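Local coordinates for hydrolase, haloacid dehalogenase-like family (Pseudomonas syringae pv. tomato, PDB 3S6J), which binds calcium and may be a sugar phosphatase of the haloacid dehalogenase-like family, this chain being the hydrolase domain of a longer protein, at residues E[9-14]-E[101-106]. Residues are numbered along the deposited sequence; the frame is centred on the assembly and turned at random.
With CA (calcium ion), chain M.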
loop_
_atom_site.group_PDB
_atom_site.type_symbol
_atom_site.label_atom_id
_atom_site.label_comp_id
_atom_site.label_asym_id
_atom_site.label_seq_id
_atom_site.Cartn_x
_atom_site.Cartn_y
_atom_site.Cartn_z
ATOM N N PHE E 9 24.658 -0.443 -11.561
ATOM C CA PHE E 9 23.293 -0.488 -11.054
ATOM C C PHE E 9 23.152 -1.185 -9.709
ATOM O O PHE E 9 23.568 -2.336 -9.536
ATOM C CB PHE E 9 22.375 -1.167 -12.073
ATOM C CG PHE E 9 22.155 -0.363 -13.323
ATOM C CD1 PHE E 9 23.150 -0.269 -14.294
ATOM C CD2 PHE E 9 20.956 0.296 -13.537
ATOM C CE1 PHE E 9 22.944 0.476 -15.460
ATOM C CE2 PHE E 9 20.746 1.042 -14.693
ATOM C CZ PHE E 9 21.744 1.135 -15.655
ATOM N N ILE E 10 22.540 -0.489 -8.756
ATOM C CA ILE E 10 22.219 -1.096 -7.466
ATOM C C ILE E 10 20.705 -1.231 -7.313
ATOM O O ILE E 10 19.991 -0.235 -7.200
ATOM C CB ILE E 10 22.791 -0.294 -6.292
ATOM C CG1 ILE E 10 24.294 -0.074 -6.486
ATOM C CG2 ILE E 10 22.528 -1.037 -5.016
ATOM C CD1 ILE E 10 24.928 0.894 -5.494
ATOM N N PHE E 11 20.225 -2.471 -7.330
ATOM C CA PHE E 11 18.798 -2.735 -7.302
ATOM C C PHE E 11 18.346 -3.131 -5.899
ATOM O O PHE E 11 18.973 -3.969 -5.245
ATOM C CB PHE E 11 18.453 -3.888 -8.239
ATOM C CG PHE E 11 18.496 -3.544 -9.704
ATOM C CD1 PHE E 11 17.390 -3.006 -10.335
ATOM C CD2 PHE E 11 19.624 -3.810 -10.456
ATOM C CE1 PHE E 11 17.421 -2.726 -11.691
ATOM C CE2 PHE E 11 19.663 -3.525 -11.810
ATOM C CZ PHE E 11 18.568 -2.976 -12.427
ATOM N N ASP E 12 17.262 -2.527 -5.434
ATOM C CA ASP E 12 16.547 -3.094 -4.306
ATOM C C ASP E 12 15.845 -4.371 -4.814
ATOM O O ASP E 12 15.782 -4.601 -6.028
ATOM C CB ASP E 12 15.545 -2.088 -3.759
ATOM C CG ASP E 12 14.588 -2.713 -2.778
ATOM O OD1 ASP E 12 15.033 -3.103 -1.685
ATOM O OD2 ASP E 12 13.391 -2.821 -3.111
ATOM N N LEU E 13 15.327 -5.206 -3.911
ATOM C CA LEU E 13 14.747 -6.484 -4.344
ATOM C C LEU E 13 13.233 -6.556 -4.152
ATOM O O LEU E 13 12.457 -6.472 -5.107
ATOM C CB LEU E 13 15.443 -7.642 -3.627
ATOM C CG LEU E 13 15.053 -9.083 -3.982
ATOM C CD1 LEU E 13 15.052 -9.334 -5.503
ATOM C CD2 LEU E 13 15.995 -10.060 -3.262
ATOM N N ASP E 14 12.831 -6.718 -2.903
ATOM C CA ASP E 14 11.437 -6.792 -2.503
ATOM C C ASP E 14 10.682 -5.502 -2.898
ATOM O O ASP E 14 10.923 -4.448 -2.331
ATOM C CB ASP E 14 11.442 -7.064 -0.988
ATOM C CG ASP E 14 10.132 -6.747 -0.304
ATOM O OD1 ASP E 14 10.174 -6.003 0.699
ATOM O OD2 ASP E 14 9.073 -7.256 -0.725
ATOM N N GLU E 101 18.601 -9.213 -17.729
ATOM C CA GLU E 101 19.149 -9.785 -18.952
ATOM C C GLU E 101 19.709 -8.707 -19.882
ATOM O O GLU E 101 20.780 -8.887 -20.475
ATOM C CB GLU E 101 18.080 -10.608 -19.677
ATOM C CG GLU E 101 17.658 -11.850 -18.907
ATOM C CD GLU E 101 16.674 -12.731 -19.664
ATOM O OE1 GLU E 101 15.852 -12.201 -20.448
ATOM O OE2 GLU E 101 16.717 -13.964 -19.457
ATOM N N THR E 102 18.999 -7.587 -20.002
ATOM C CA THR E 102 19.478 -6.487 -20.836
ATOM C C THR E 102 20.827 -5.971 -20.349
ATOM O O THR E 102 21.731 -5.740 -21.151
ATOM C CB THR E 102 18.483 -5.329 -20.907
ATOM O OG1 THR E 102 17.228 -5.806 -21.409
ATOM C CG2 THR E 102 19.003 -4.238 -21.841
ATOM N N LEU E 103 20.967 -5.814 -19.035
ATOM C CA LEU E 103 22.199 -5.299 -18.454
ATOM C C LEU E 103 23.390 -6.227 -18.684
ATOM O O LEU E 103 24.485 -5.771 -18.989
ATOM C CB LEU E 103 22.027 -5.047 -16.948
ATOM C CG LEU E 103 20.965 -4.022 -16.549
ATOM C CD1 LEU E 103 20.872 -3.915 -15.026
ATOM C CD2 LEU E 103 21.263 -2.663 -17.167
ATOM N N ASP E 104 23.190 -7.525 -18.509
ATOM C CA ASP E 104 24.280 -8.475 -18.719
ATOM C C ASP E 104 24.745 -8.427 -20.164
ATOM O O ASP E 104 25.935 -8.339 -20.442
ATOM C CB ASP E 104 23.838 -9.898 -18.391
ATOM C CG ASP E 104 23.475 -10.065 -16.951
ATOM O OD1 ASP E 104 23.637 -9.079 -16.200
ATOM O OD2 ASP E 104 23.027 -11.174 -16.574
ATOM N N LYS E 105 23.783 -8.498 -21.076
ATOM C CA LYS E 105 24.070 -8.522 -22.499
ATOM C C LYS E 105 24.811 -7.255 -22.908
ATOM O O LYS E 105 25.459 -7.201 -23.954
ATOM C CB LYS E 105 22.770 -8.650 -23.286
ATOM C CG LYS E 105 22.977 -9.005 -24.747
ATOM C CD LYS E 105 21.717 -8.776 -25.569
ATOM C CE LYS E 105 21.989 -8.993 -27.056
ATOM N NZ LYS E 105 22.957 -7.998 -27.618
ATOM N N GLU E 106 24.726 -6.244 -22.055
ATOM C CA GLU E 106 25.233 -4.921 -22.361
ATOM C C GLU E 106 26.487 -4.619 -21.544
ATOM O O GLU E 106 27.014 -3.509 -21.594
ATOM C CB GLU E 106 24.140 -3.921 -22.027
ATOM C CG GLU E 106 24.153 -2.639 -22.799
ATOM C CD GLU E 106 22.749 -2.108 -22.993
ATOM O OE1 GLU E 106 21.871 -2.921 -23.349
ATOM O OE2 GLU E 106 22.515 -0.894 -22.794
HETATM CA CA CA M . 11.841 -2.563 -1.139
HETATM O O HOH W 1 13.161 -0.891 0.018
HETATM O O HOH W 2 12.068 -3.912 1.013
HETATM O O HOH W 3 9.607 -1.777 0.097
#
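L103 reaches from helix 96-105 to the rings of both F9 and F11, and its two methyls divide the work. CD2 sits over one face of the F9 ring, displaced toward the rim, as a CH-pi contact 4.1 Å from the ring centroid and 17° off the normal. CD1 instead meets the far edge of F11 in the plane of that ring, 3.5 Å from F11 CE2, with F11 CZ at nearly the same distance from it. With CG of L103 opposite its carbonyl carbon (chi1 -61°), the branch points at the sheet and each methyl finds its own ring. F9 and F11 can share one leucine because they are alternate residues of a strand and both project to the same side; I10, between them, makes no contact with 101-106. Around this buried apolar knot W110 packs against all three side chains, while L99 and L100 also reach F11. The arrangement belongs to the Rossmann-like core of the HAD fold: strand 8-11 lies inside the parallel sheet, beside strand 110-113, and helix 96-105 packs across one face. Past F11 the strand runs out into a loop consistent with the DxDx(T/V) motif of HAD enzymes, where the calcium ion is bound by D12 OD2 at 2.5 Å and by the backbone O of D14 at 2.4 Å; D172 and three waters are further ligands, and K147 forms a salt bridge to D12 OD1. Away from L103 the contact gives way to solvent: E101, D104 and K105 are exposed and none touches 9-14.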